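Local coordinates for N-acetylgalactosaminyltransferase 7 (Homo sapiens, PDB 6IWR), which is a glycosyltransferase-family protein that joins a GT-A domain to a ricin-type beta-trefoil lectin domain, with a manganese ion bound in the model, at residues 145-150 against 234-239; 263-268 against 332-337; 566-571 against 584-589; 497-502 against 573-578; 185-190 against 215-220. All coordinates share one frame; numbering follows the deposited sequence.

Contact 1. Residues 145-150 against 234-239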
# COMPACT_ATOMS: atom_id res chain seq x y z
N ASN A 145 -15.57 24.47 41.09
CA ASN A 145 -14.67 24.20 42.16
C ASN A 145 -13.53 23.33 41.63
O ASN A 145 -12.82 22.69 42.38
CB ASN A 145 -15.51 23.47 43.19
CG ASN A 145 -14.82 23.29 44.47
OD1 ASN A 145 -14.01 24.10 44.86
ND2 ASN A 145 -15.14 22.24 45.16
N LEU A 146 -13.39 23.30 40.32
CA LEU A 146 -12.49 22.44 39.59
C LEU A 146 -11.02 22.72 39.79
O LEU A 146 -10.63 23.81 40.14
CB LEU A 146 -12.79 22.55 38.11
CG LEU A 146 -14.22 22.35 37.65
CD1 LEU A 146 -14.51 23.19 36.43
CD2 LEU A 146 -14.46 20.88 37.38
N LEU A 147 -10.21 21.69 39.58
CA LEU A 147 -8.76 21.81 39.59
C LEU A 147 -8.28 22.63 38.41
O LEU A 147 -8.88 22.62 37.36
CB LEU A 147 -8.14 20.43 39.49
CG LEU A 147 -7.78 19.53 40.66
CD1 LEU A 147 -8.10 20.12 42.01
CD2 LEU A 147 -8.42 18.16 40.52
N THR A 148 -7.17 23.33 38.58
CA THR A 148 -6.51 23.99 37.46
C THR A 148 -5.72 22.97 36.63
O THR A 148 -5.50 21.83 37.04
CB THR A 148 -5.58 25.07 37.97
OG1 THR A 148 -4.53 24.46 38.74
CG2 THR A 148 -6.34 26.07 38.85
N SER A 149 -5.26 23.37 35.44
CA SER A 149 -4.53 22.43 34.60
C SER A 149 -3.37 23.09 33.86
O SER A 149 -3.46 24.24 33.40
CB SER A 149 -5.46 21.76 33.56
OG SER A 149 -6.43 20.95 34.21
N SER A 150 -2.29 22.32 33.71
CA SER A 150 -1.27 22.60 32.71
C SER A 150 -1.57 21.72 31.50
O SER A 150 -1.61 20.49 31.63
CB SER A 150 0.12 22.31 33.27
OG SER A 150 0.41 23.11 34.42
N GLY A 234 -0.00 23.67 37.09
CA GLY A 234 -1.37 23.22 37.16
C GLY A 234 -1.58 22.07 38.14
O GLY A 234 -0.71 21.27 38.47
N GLN A 235 -2.79 21.97 38.63
CA GLN A 235 -3.08 20.84 39.48
C GLN A 235 -3.22 19.55 38.67
O GLN A 235 -2.78 18.49 39.14
CB GLN A 235 -4.32 21.12 40.30
CG GLN A 235 -4.16 22.33 41.21
CD GLN A 235 -5.46 22.76 41.85
OE1 GLN A 235 -6.47 22.94 41.16
NE2 GLN A 235 -5.45 22.92 43.19
N VAL A 236 -3.81 19.59 37.47
CA VAL A 236 -3.84 18.39 36.65
C VAL A 236 -3.08 18.65 35.36
O VAL A 236 -3.05 19.77 34.86
CB VAL A 236 -5.27 17.86 36.36
CG1 VAL A 236 -6.28 18.40 37.36
CG2 VAL A 236 -5.69 18.07 34.92
N LEU A 237 -2.42 17.60 34.86
CA LEU A 237 -1.81 17.60 33.54
C LEU A 237 -2.84 17.17 32.50
O LEU A 237 -3.55 16.18 32.70
CB LEU A 237 -0.61 16.66 33.50
CG LEU A 237 0.54 17.01 34.45
CD1 LEU A 237 1.47 15.83 34.59
CD2 LEU A 237 1.28 18.26 33.89
N ILE A 238 -2.95 17.93 31.42
CA ILE A 238 -3.78 17.52 30.28
C ILE A 238 -2.84 17.41 29.10
O ILE A 238 -2.31 18.43 28.63
CB ILE A 238 -4.91 18.51 29.98
CG1 ILE A 238 -5.75 18.80 31.23
CG2 ILE A 238 -5.81 17.93 28.84
CD1 ILE A 238 -7.01 19.60 30.95
N TYR A 239 -2.63 16.19 28.61
CA TYR A 239 -1.82 15.98 27.42
C TYR A 239 -2.67 16.10 26.16
O TYR A 239 -3.82 15.64 26.12
CB TYR A 239 -1.13 14.61 27.48
CG TYR A 239 -0.05 14.56 28.51
CD1 TYR A 239 1.25 14.93 28.19
CD2 TYR A 239 -0.33 14.17 29.82
CE1 TYR A 239 2.27 14.91 29.15
CE2 TYR A 239 0.66 14.15 30.79
CZ TYR A 239 1.97 14.52 30.45
OH TYR A 239 2.98 14.52 31.40

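Contact 2. Residues 263-268 against 332-337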
# COMPACT_ATOMS: atom_id res chain seq x y z
N THR A 263 -7.43 9.93 42.02
CA THR A 263 -6.95 8.71 41.37
C THR A 263 -7.75 8.37 40.12
O THR A 263 -7.58 7.28 39.57
CB THR A 263 -6.98 7.51 42.32
OG1 THR A 263 -8.34 7.23 42.69
CG2 THR A 263 -6.14 7.74 43.56
N ILE A 264 -8.64 9.24 39.69
CA ILE A 264 -9.31 9.05 38.42
C ILE A 264 -8.48 9.74 37.35
O ILE A 264 -7.96 10.84 37.55
CB ILE A 264 -10.75 9.60 38.46
CG1 ILE A 264 -11.52 8.92 39.58
CG2 ILE A 264 -11.45 9.42 37.11
CD1 ILE A 264 -12.96 9.34 39.67
N CYS A 265 -8.29 9.05 36.23
CA CYS A 265 -7.65 9.62 35.06
C CYS A 265 -8.68 9.67 33.95
O CYS A 265 -9.42 8.71 33.72
CB CYS A 265 -6.43 8.80 34.66
SG CYS A 265 -5.82 9.09 33.03
N THR A 266 -8.73 10.79 33.26
CA THR A 266 -9.84 11.12 32.40
C THR A 266 -9.39 11.20 30.95
O THR A 266 -8.24 11.56 30.67
CB THR A 266 -10.44 12.43 32.88
OG1 THR A 266 -11.48 12.11 33.80
CG2 THR A 266 -11.05 13.10 31.80
N VAL A 267 -10.30 10.87 30.04
CA VAL A 267 -9.99 10.83 28.61
C VAL A 267 -11.16 11.40 27.82
O VAL A 267 -12.28 10.92 27.93
CB VAL A 267 -9.68 9.40 28.13
CG1 VAL A 267 -9.02 9.46 26.77
CG2 VAL A 267 -8.80 8.65 29.13
N PRO A 268 -10.95 12.43 27.01
CA PRO A 268 -12.01 12.90 26.12
C PRO A 268 -12.28 11.89 25.01
O PRO A 268 -11.44 11.06 24.67
CB PRO A 268 -11.42 14.19 25.54
CG PRO A 268 -9.93 13.88 25.49
CD PRO A 268 -9.66 13.09 26.76
N PHE A 332 -5.13 12.76 27.38
CA PHE A 332 -5.73 12.34 28.65
C PHE A 332 -5.49 13.44 29.69
O PHE A 332 -4.78 14.43 29.43
CB PHE A 332 -5.19 10.97 29.11
CG PHE A 332 -3.72 10.96 29.42
CD1 PHE A 332 -2.78 10.86 28.39
CD2 PHE A 332 -3.27 11.00 30.73
CE1 PHE A 332 -1.43 10.83 28.65
CE2 PHE A 332 -1.90 10.97 30.99
CZ PHE A 332 -0.98 10.88 29.93
N ALA A 333 -6.07 13.25 30.86
CA ALA A 333 -5.88 14.13 32.01
C ALA A 333 -5.67 13.27 33.26
O ALA A 333 -6.42 12.31 33.47
CB ALA A 333 -7.09 15.06 32.18
N ILE A 334 -4.64 13.60 34.05
CA ILE A 334 -4.44 13.03 35.38
C ILE A 334 -4.08 14.16 36.31
O ILE A 334 -3.45 15.14 35.92
CB ILE A 334 -3.31 11.98 35.51
CG1 ILE A 334 -2.29 12.05 34.41
CG2 ILE A 334 -3.81 10.55 35.76
CD1 ILE A 334 -1.45 10.76 34.55
N GLU A 335 -4.42 13.96 37.59
CA GLU A 335 -3.89 14.84 38.62
C GLU A 335 -2.37 14.71 38.64
O GLU A 335 -1.83 13.61 38.52
CB GLU A 335 -4.50 14.50 39.96
CG GLU A 335 -4.40 15.60 40.99
CD GLU A 335 -3.73 15.10 42.26
OE1 GLU A 335 -2.63 14.51 42.13
OE2 GLU A 335 -4.31 15.28 43.37
N ARG A 336 -1.68 15.82 38.72
CA ARG A 336 -0.25 15.81 38.50
C ARG A 336 0.57 15.01 39.50
O ARG A 336 1.50 14.34 39.14
CB ARG A 336 0.26 17.24 38.43
CG ARG A 336 1.67 17.35 37.92
CD ARG A 336 2.24 18.69 38.23
NE ARG A 336 3.61 18.81 37.81
CZ ARG A 336 4.63 18.76 38.63
NH1 ARG A 336 4.41 18.59 39.91
NH2 ARG A 336 5.85 18.88 38.18
N GLU A 337 0.21 15.10 40.77
CA GLU A 337 0.88 14.33 41.79
C GLU A 337 0.66 12.85 41.59
O GLU A 337 1.55 12.06 41.79
CB GLU A 337 0.36 14.76 43.15
CG GLU A 337 1.42 15.34 44.06
CD GLU A 337 1.01 15.32 45.51
OE1 GLU A 337 -0.12 15.75 45.82
OE2 GLU A 337 1.83 14.88 46.34

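Contact 3. Residues 566-571 against 584-589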
# COMPACT_ATOMS: atom_id res chain seq x y z
N LEU A 566 2.29 -29.76 1.82
CA LEU A 566 2.86 -28.51 1.36
C LEU A 566 4.00 -28.83 0.39
O LEU A 566 4.82 -29.72 0.66
CB LEU A 566 3.32 -27.66 2.55
CG LEU A 566 3.50 -26.16 2.25
CD1 LEU A 566 2.26 -25.61 1.55
CD2 LEU A 566 3.81 -25.33 3.48
N ASP A 567 4.04 -28.16 -0.76
CA ASP A 567 5.06 -28.44 -1.78
C ASP A 567 5.58 -27.12 -2.31
O ASP A 567 4.97 -26.06 -2.09
CB ASP A 567 4.50 -29.30 -2.95
CG ASP A 567 5.58 -30.15 -3.69
OD1 ASP A 567 6.81 -29.94 -3.53
OD2 ASP A 567 5.15 -31.07 -4.44
N ARG A 568 6.70 -27.16 -3.00
CA ARG A 568 7.34 -25.98 -3.57
C ARG A 568 8.01 -26.27 -4.90
O ARG A 568 8.32 -27.41 -5.17
CB ARG A 568 8.35 -25.41 -2.58
CG ARG A 568 9.70 -26.09 -2.61
CD ARG A 568 10.50 -25.78 -1.38
NE ARG A 568 11.61 -26.68 -1.25
CZ ARG A 568 11.71 -27.60 -0.32
NH1 ARG A 568 10.76 -27.74 0.58
NH2 ARG A 568 12.76 -28.39 -0.27
N SER A 569 8.22 -25.26 -5.72
CA SER A 569 9.01 -25.43 -6.93
C SER A 569 10.48 -25.02 -6.87
O SER A 569 11.32 -25.67 -7.44
CB SER A 569 8.37 -24.76 -8.13
OG SER A 569 9.17 -24.95 -9.27
N GLU A 570 10.79 -23.95 -6.17
CA GLU A 570 12.15 -23.42 -6.12
C GLU A 570 12.59 -22.67 -7.36
O GLU A 570 12.94 -21.51 -7.28
CB GLU A 570 13.18 -24.52 -5.86
CG GLU A 570 12.79 -25.55 -4.82
CD GLU A 570 13.94 -25.96 -3.93
OE1 GLU A 570 15.01 -25.34 -4.05
OE2 GLU A 570 13.79 -26.89 -3.12
N VAL A 571 12.59 -23.34 -8.49
CA VAL A 571 12.97 -22.70 -9.73
C VAL A 571 11.99 -21.60 -10.08
O VAL A 571 12.37 -20.55 -10.57
CB VAL A 571 13.08 -23.72 -10.86
CG1 VAL A 571 11.84 -24.57 -10.91
CG2 VAL A 571 13.31 -23.02 -12.18
N LYS A 584 9.73 -36.82 -2.89
CA LYS A 584 9.91 -35.42 -3.24
C LYS A 584 10.50 -34.62 -2.09
O LYS A 584 9.85 -34.49 -1.04
CB LYS A 584 8.57 -34.82 -3.65
CG LYS A 584 7.88 -35.48 -4.79
CD LYS A 584 6.91 -34.50 -5.40
CE LYS A 584 6.55 -34.90 -6.81
NZ LYS A 584 7.66 -35.73 -7.38
N THR A 585 11.71 -34.10 -2.24
CA THR A 585 12.20 -33.24 -1.17
C THR A 585 11.52 -31.89 -1.18
O THR A 585 11.57 -31.17 -0.18
CB THR A 585 13.70 -32.98 -1.26
OG1 THR A 585 14.03 -32.61 -2.60
CG2 THR A 585 14.47 -34.20 -0.82
N THR A 586 10.94 -31.52 -2.31
CA THR A 586 10.14 -30.31 -2.37
C THR A 586 8.98 -30.32 -1.39
O THR A 586 8.31 -29.30 -1.22
CB THR A 586 9.61 -30.14 -3.78
OG1 THR A 586 9.30 -31.42 -4.33
CG2 THR A 586 10.66 -29.46 -4.61
N GLN A 587 8.70 -31.46 -0.76
CA GLN A 587 7.67 -31.54 0.26
C GLN A 587 8.26 -31.65 1.65
O GLN A 587 7.54 -32.02 2.57
CB GLN A 587 6.74 -32.71 -0.02
CG GLN A 587 5.80 -32.46 -1.16
CD GLN A 587 5.00 -33.68 -1.53
OE1 GLN A 587 4.31 -33.70 -2.55
NE2 GLN A 587 5.11 -34.72 -0.71
N LYS A 588 9.53 -31.32 1.83
CA LYS A 588 10.19 -31.43 3.13
C LYS A 588 10.55 -30.03 3.60
O LYS A 588 11.15 -29.26 2.85
CB LYS A 588 11.43 -32.32 3.05
CG LYS A 588 11.11 -33.77 3.44
CD LYS A 588 11.91 -34.84 2.71
CE LYS A 588 10.94 -35.91 2.16
NZ LYS A 588 11.49 -37.29 2.15
N TRP A 589 10.13 -29.71 4.83
CA TRP A 589 10.21 -28.36 5.37
C TRP A 589 10.70 -28.42 6.80
O TRP A 589 10.42 -29.38 7.52
CB TRP A 589 8.86 -27.65 5.39
CG TRP A 589 8.21 -27.58 4.10
CD1 TRP A 589 7.37 -28.50 3.55
CD2 TRP A 589 8.30 -26.51 3.16
NE1 TRP A 589 6.94 -28.08 2.31
CE2 TRP A 589 7.51 -26.86 2.05
CE3 TRP A 589 9.00 -25.29 3.15
CZ2 TRP A 589 7.39 -26.04 0.94
CZ3 TRP A 589 8.87 -24.48 2.06
CH2 TRP A 589 8.07 -24.85 0.97

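Contact 4. Residues 497-502 against 573-578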
# COMPACT_ATOMS: atom_id res chain seq x y z
N VAL A 497 0.85 -16.70 -1.11
CA VAL A 497 2.17 -16.78 -0.50
C VAL A 497 3.12 -17.38 -1.51
O VAL A 497 2.73 -18.21 -2.34
CB VAL A 497 2.05 -17.62 0.79
CG1 VAL A 497 2.78 -18.95 0.70
CG2 VAL A 497 2.46 -16.81 2.00
N GLU A 498 4.38 -16.95 -1.48
CA GLU A 498 5.38 -17.39 -2.45
C GLU A 498 6.61 -17.94 -1.74
O GLU A 498 6.70 -17.98 -0.50
CB GLU A 498 5.79 -16.25 -3.38
CG GLU A 498 4.63 -15.34 -3.73
CD GLU A 498 5.04 -14.19 -4.63
OE1 GLU A 498 6.19 -14.21 -5.12
OE2 GLU A 498 4.22 -13.26 -4.83
N LEU A 499 7.58 -18.37 -2.55
CA LEU A 499 8.87 -18.82 -2.07
C LEU A 499 9.90 -17.73 -2.34
O LEU A 499 9.90 -17.11 -3.40
CB LEU A 499 9.29 -20.12 -2.75
CG LEU A 499 10.40 -20.96 -2.10
CD1 LEU A 499 9.81 -21.70 -0.92
CD2 LEU A 499 11.07 -21.92 -3.09
N GLY A 500 10.77 -17.47 -1.37
CA GLY A 500 11.86 -16.56 -1.60
C GLY A 500 13.11 -16.99 -0.87
O GLY A 500 13.08 -17.89 -0.03
N PRO A 501 14.24 -16.35 -1.18
CA PRO A 501 15.48 -16.69 -0.47
C PRO A 501 15.36 -16.32 1.00
O PRO A 501 14.87 -15.25 1.36
CB PRO A 501 16.55 -15.85 -1.19
CG PRO A 501 15.84 -14.98 -2.14
CD PRO A 501 14.46 -15.48 -2.34
N CYS A 502 15.79 -17.24 1.86
CA CYS A 502 15.76 -17.03 3.30
C CYS A 502 16.71 -15.90 3.68
O CYS A 502 17.81 -15.79 3.15
CB CYS A 502 16.16 -18.30 4.05
SG CYS A 502 15.04 -19.72 3.84
N HIS A 573 9.83 -20.31 -7.67
CA HIS A 573 9.49 -19.56 -6.45
C HIS A 573 8.01 -19.64 -6.09
O HIS A 573 7.35 -18.65 -5.81
CB HIS A 573 9.93 -18.11 -6.55
CG HIS A 573 11.42 -17.92 -6.51
ND1 HIS A 573 12.31 -18.92 -6.81
CD2 HIS A 573 12.16 -16.83 -6.24
CE1 HIS A 573 13.54 -18.46 -6.71
NE2 HIS A 573 13.47 -17.19 -6.36
N GLN A 574 7.51 -20.85 -6.10
CA GLN A 574 6.10 -21.22 -6.03
C GLN A 574 5.84 -22.12 -4.84
O GLN A 574 6.58 -23.07 -4.59
CB GLN A 574 5.67 -21.93 -7.30
CG GLN A 574 4.30 -21.54 -7.80
CD GLN A 574 4.25 -21.52 -9.31
OE1 GLN A 574 4.50 -22.53 -9.96
NE2 GLN A 574 3.94 -20.34 -9.88
N VAL A 575 4.77 -21.82 -4.12
CA VAL A 575 4.34 -22.62 -2.98
C VAL A 575 2.95 -23.15 -3.27
O VAL A 575 2.02 -22.38 -3.53
CB VAL A 575 4.33 -21.80 -1.68
CG1 VAL A 575 3.63 -22.58 -0.59
CG2 VAL A 575 5.75 -21.42 -1.27
N PHE A 576 2.79 -24.47 -3.22
CA PHE A 576 1.47 -25.04 -3.47
C PHE A 576 1.33 -26.29 -2.61
O PHE A 576 2.25 -26.66 -1.88
CB PHE A 576 1.28 -25.33 -4.96
CG PHE A 576 2.39 -26.13 -5.55
CD1 PHE A 576 2.38 -27.52 -5.46
CD2 PHE A 576 3.48 -25.52 -6.16
CE1 PHE A 576 3.41 -28.30 -5.98
CE2 PHE A 576 4.53 -26.29 -6.69
CZ PHE A 576 4.48 -27.68 -6.60
N ILE A 577 0.17 -26.93 -2.69
CA ILE A 577 -0.05 -28.25 -2.08
C ILE A 577 -0.32 -29.26 -3.19
O ILE A 577 -1.10 -29.00 -4.11
CB ILE A 577 -1.21 -28.25 -1.06
CG1 ILE A 577 -2.52 -27.80 -1.70
CG2 ILE A 577 -0.90 -27.38 0.13
CD1 ILE A 577 -3.70 -27.98 -0.78
N SER A 578 0.32 -30.42 -3.09
CA SER A 578 0.15 -31.49 -4.06
C SER A 578 0.05 -32.81 -3.30
O SER A 578 0.21 -32.84 -2.08
CB SER A 578 1.29 -31.50 -5.06
OG SER A 578 2.50 -31.40 -4.35

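Contact 5. Residues 185-190 against 215-220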
# COMPACT_ATOMS: atom_id res chain seq x y z
N ILE A 185 6.45 21.21 24.49
CA ILE A 185 7.70 20.47 24.62
C ILE A 185 8.21 20.17 23.22
O ILE A 185 7.66 19.32 22.51
CB ILE A 185 7.54 19.18 25.43
CG1 ILE A 185 7.02 19.46 26.83
CG2 ILE A 185 8.89 18.47 25.51
CD1 ILE A 185 8.04 20.07 27.73
N ASP A 186 9.29 20.85 22.85
CA ASP A 186 9.95 20.63 21.57
C ASP A 186 10.86 19.42 21.69
O ASP A 186 11.88 19.49 22.38
CB ASP A 186 10.77 21.86 21.20
CG ASP A 186 11.36 21.76 19.83
OD1 ASP A 186 11.47 20.63 19.30
OD2 ASP A 186 11.71 22.83 19.29
N ASP A 187 10.51 18.33 21.02
CA ASP A 187 11.37 17.15 21.07
C ASP A 187 12.37 17.16 19.91
O ASP A 187 12.39 16.27 19.04
CB ASP A 187 10.55 15.87 21.05
CG ASP A 187 11.34 14.68 21.54
OD1 ASP A 187 12.24 14.89 22.39
OD2 ASP A 187 11.07 13.56 21.05
N PHE A 188 13.21 18.19 19.90
CA PHE A 188 14.41 18.22 19.07
C PHE A 188 14.08 18.42 17.58
O PHE A 188 14.68 17.79 16.72
CB PHE A 188 15.23 16.93 19.26
CG PHE A 188 16.68 17.11 18.99
CD1 PHE A 188 17.39 18.12 19.62
CD2 PHE A 188 17.35 16.27 18.12
CE1 PHE A 188 18.74 18.30 19.38
CE2 PHE A 188 18.71 16.43 17.88
CZ PHE A 188 19.40 17.44 18.50
N SER A 189 13.13 19.31 17.29
CA SER A 189 12.76 19.63 15.92
C SER A 189 13.93 20.27 15.17
O SER A 189 14.81 20.90 15.76
CB SER A 189 11.55 20.57 15.90
OG SER A 189 10.45 20.08 16.65
N ASN A 190 13.92 20.14 13.84
CA ASN A 190 14.89 20.86 13.03
C ASN A 190 14.28 21.97 12.18
O ASN A 190 15.03 22.83 11.71
CB ASN A 190 15.65 19.91 12.11
CG ASN A 190 14.84 18.72 11.72
OD1 ASN A 190 14.68 17.79 12.51
ND2 ASN A 190 14.29 18.74 10.51
N GLU A 215 17.34 18.54 24.52
CA GLU A 215 18.69 18.58 23.95
C GLU A 215 18.91 17.45 22.96
O GLU A 215 19.73 17.57 22.04
CB GLU A 215 19.72 18.54 25.08
CG GLU A 215 19.66 19.74 26.01
CD GLU A 215 20.18 19.42 27.41
OE1 GLU A 215 20.37 18.21 27.70
OE2 GLU A 215 20.40 20.37 28.20
N ARG A 216 18.20 16.34 23.12
CA ARG A 216 18.25 15.22 22.19
C ARG A 216 16.83 14.77 21.92
O ARG A 216 15.91 15.04 22.69
CB ARG A 216 19.09 14.04 22.72
CG ARG A 216 19.02 13.76 24.23
CD ARG A 216 18.35 12.42 24.58
NE ARG A 216 19.25 11.26 24.53
CZ ARG A 216 18.86 9.98 24.43
NH1 ARG A 216 17.57 9.64 24.35
NH2 ARG A 216 19.79 9.03 24.38
N ARG A 217 16.63 14.09 20.80
CA ARG A 217 15.30 13.56 20.53
C ARG A 217 15.00 12.45 21.53
O ARG A 217 15.47 11.32 21.37
CB ARG A 217 15.20 13.03 19.11
CG ARG A 217 13.88 12.35 18.85
CD ARG A 217 13.09 13.12 17.84
NE ARG A 217 11.68 12.74 17.84
CZ ARG A 217 11.04 12.25 16.79
NH1 ARG A 217 11.67 12.06 15.64
NH2 ARG A 217 9.75 11.94 16.89
N GLU A 218 14.21 12.76 22.55
CA GLU A 218 13.84 11.81 23.60
C GLU A 218 12.73 10.86 23.17
O GLU A 218 12.46 9.89 23.88
CB GLU A 218 13.40 12.56 24.86
CG GLU A 218 14.47 13.45 25.49
CD GLU A 218 15.61 12.66 26.10
OE1 GLU A 218 15.44 11.45 26.34
OE2 GLU A 218 16.68 13.25 26.33
N GLY A 219 12.06 11.12 22.05
CA GLY A 219 10.93 10.32 21.66
C GLY A 219 9.67 10.71 22.41
O GLY A 219 9.68 11.43 23.41
N LEU A 220 8.55 10.19 21.91
CA LEU A 220 7.24 10.66 22.33
C LEU A 220 6.96 10.37 23.80
O LEU A 220 6.45 11.22 24.53
CB LEU A 220 6.18 10.01 21.46
CG LEU A 220 4.79 10.48 21.82
CD1 LEU A 220 4.63 11.93 21.38
CD2 LEU A 220 3.78 9.58 21.15

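Contact 1. Residues 145-150 against 234-239
T148 to S150 runs parallel to V236 to I238, as three alternating backbone bonds establish: V236 N to T148 O at 2.8 Å, S150 N to V236 O at 2.9 Å and I238 N to S150 O at 2.9 Å. Just before the strands join, T148 and Q235 grip each other twice. The glutamine OE1 accepts from T148 N at 2.7 Å, in the plane of its carbonyl and on a lone pair, while Q235 N donates to T148 OG1 at 3.0 Å. The threonine hydroxyl is there because OG1 sits between its own backbone N and carbonyl carbon (chi1 64°), turned to the Q235 peptide. This parallel pairing belongs to the Rossmann-like part of the GT-A fold, in which strand 149-155 lies between strands 179-186 and 236-240. Side chains alternate accordingly. S149 and V236 share one face, where the serine lies beside V236 CG2 and I238 CD1 and its OG bonds to the hydroxyl of Y251, on helix 251-260. L147 adds an apolar contact, its CB 3.5 Å from V236 CG1, the two side chains crossing at about a right angle. S150 and L237 occupy the other face. There S150 OG takes a weak bond from G234 N at 2.8 Å, but its stronger polar partner is E181 on the neighbouring strand.

Contact 2. Residues 263-268 against 332-337
The sulfur of C265 sits beside the ring of F332, a sulfur-aromatic contact in which SG lies 5.2 Å from the ring centroid and 66° off the ring normal, thus obliquely. The nearest ring atom, F332 CD2, is 3.9 Å from C265 SG. Two torsions bring the groups together: the cysteine SG points away from its own N, beside the carbonyl carbon, and the phenylalanine CG lies between its own N and carbonyl carbon (chi1 64°), which sends the ring out across the strand, where I334 CD1 meets its edge in plane. I334 CG2 also packs on C265 CB, so that C265, F332 and I334 form one apolar patch, extended by M327 and by Y239, whose ring stacks on that of F332. Beneath the side chains the backbones are antiparallel, with strand axes 4.6 Å apart and directions differing by 160°. T266 and A333 form a hydrogen-bonded pair, T266 N reaching A333 O at 2.8 Å and A333 N reaching T266 O at the same distance. Their side chains point to the other face, which helix 251-260 covers through P257 and I258. At the strand's end E335 occupies the N-cap of helix 336-342, its OE1 bonded to F338 N. Strand 332-335, antiparallel both to 264-274 and to 236-240, gives the mixed central sheet characteristic of the GT-A fold.

Contact 3. Residues 566-571 against 584-589
L566 and W589 are joined by a hydrogen bond: the indole NE1 donates to L566 O at 3.1 Å, nearly straight at 171°, with the oxygen in the ring plane although the donor stands above the plane of the carbonyl. A second bond runs from R568 NH1 to K588 O at 2.8 Å, close to the guanidinium plane. The cation-pi contact uses the same arginine. R568 CZ lies 4.7 Å from the centroid of the W589 six-membered ring and 6° off its normal, but the two planes are 80° apart, so the guanidinium stands on the ring, with NH1 3.6 Å above the ring plane. On the arginine's own face, R568 CD also lies 3.5 Å from the ring atom CH2 of W589. On the opposite face L566 CD2 packs offset toward the rim. The salt bridge is local: R568 NE meets E570 OE2 at 2.9 Å. Q587, K588 and W589 spell the QxW motif of ricin-type beta-trefoils, and this tryptophan is held at its NH and on both faces. E570, K588 O and the indole face together would probably stabilise the arginine's positive charge, while the bonds at NE and NH1 hold the guanidinium upright on the ring.

Contact 4. Residues 497-502 against 573-578
V575 lays its CG2 methyl against the backbone of the opposing strand, 3.6 Å from E498 C, with L499 CB 4.1 Å away. Its other branch, CG1, meets V497 CG1 at 3.9 Å, the two valines crossing at an oblique angle. CG1 is anti to the backbone N (chi1 169°), which leaves CG2 beside that N and turned to the E498-L499 peptide. I486 of strand 484-487 and L566 also touch V575, placing the cluster in the hydrophobic interior of the ricin-type beta-trefoil. Nearer the surface the contact turns polar. L499 N gives H573 O a straight but weak hydrogen bond of 3.3 Å, while L499 CB packs against H573 C at 3.6 Å. In return the histidine brings CB to 3.3 Å from L499 O, and its ring runs obliquely past that oxygen toward P501. The link is therefore mostly van der Waals packing between two hairpins, 484-487 with 498-501 and 565-568 with 575-578, H573 lying just ahead of strand 575-578. The first hairpin is tied by the disulfide of C502 with C485. H573 is gripped at both ring nitrogens, ND1 by E570 O of its own chain and NE2 by E279 of the second subunit. Since both partners are oxygen acceptors, this chemistry would suit a doubly protonated, positively charged imidazole, and it makes H573 part of the subunit interface.

Contact 5. Residues 185-190 against 215-220
A chi1 of -161° swings the carboxylate of D187 away from its own N and across to the peptides of E218 and G219; F188, likewise extended (chi1 -153°), turns its ring to E215-R217. Both residues follow strand 179-186 of the GT-A domain: D187 centres an inverse gamma turn, and D186 OD1 makes an Asx motif by accepting from S189 N. The carboxylate of D187 spans the opposing loop where it leads into helix 219-230. OD1 is met on its syn side by E218 N at 2.9 Å, and it has a second partner in N214 ND2. OD2 receives a weak, bent bond from G219 N at 2.8 Å. It also faces the edge of the R217 guanidinium in a long salt bridge, NE to OD2 at 3.4 Å. Three donors from the segment 215-220, two of them weak, thus restrain the rotation of this buried acid. R217 bends at chi2 (114°), which lays its CD and NE alongside D187. Beyond the acid the contact opens to solvent, where F188 packs on R217, CB to CB 3.9 Å, and R216 CA projects over the face of the F188 ring, 4.0 Å from its centroid.

Contacts 1 and 2 are buried and share one sheet: strands 236-240 and 332-335 are neighbours in it, so the parallel and antiparallel pairings meet where L237 N bonds to I334 O. Contact 5 reaches the same sheet through strand 179-186 but lies at a loop, about 24 Å from either between centres; it is partly buried, D187 inside and F188 toward solvent, and trades regular backbone pairing for a carboxylate holding backbone NH groups. The lectin pair, contacts 3 and 4, sits across the chain's centre from contacts 1 and 2 and is partly exposed. Their centres are 8 Å apart, joined by the hairpin of strands 565-568 and 575-578, yet contact 3 relies on charge and indole, contact 4 mainly on aliphatic packing.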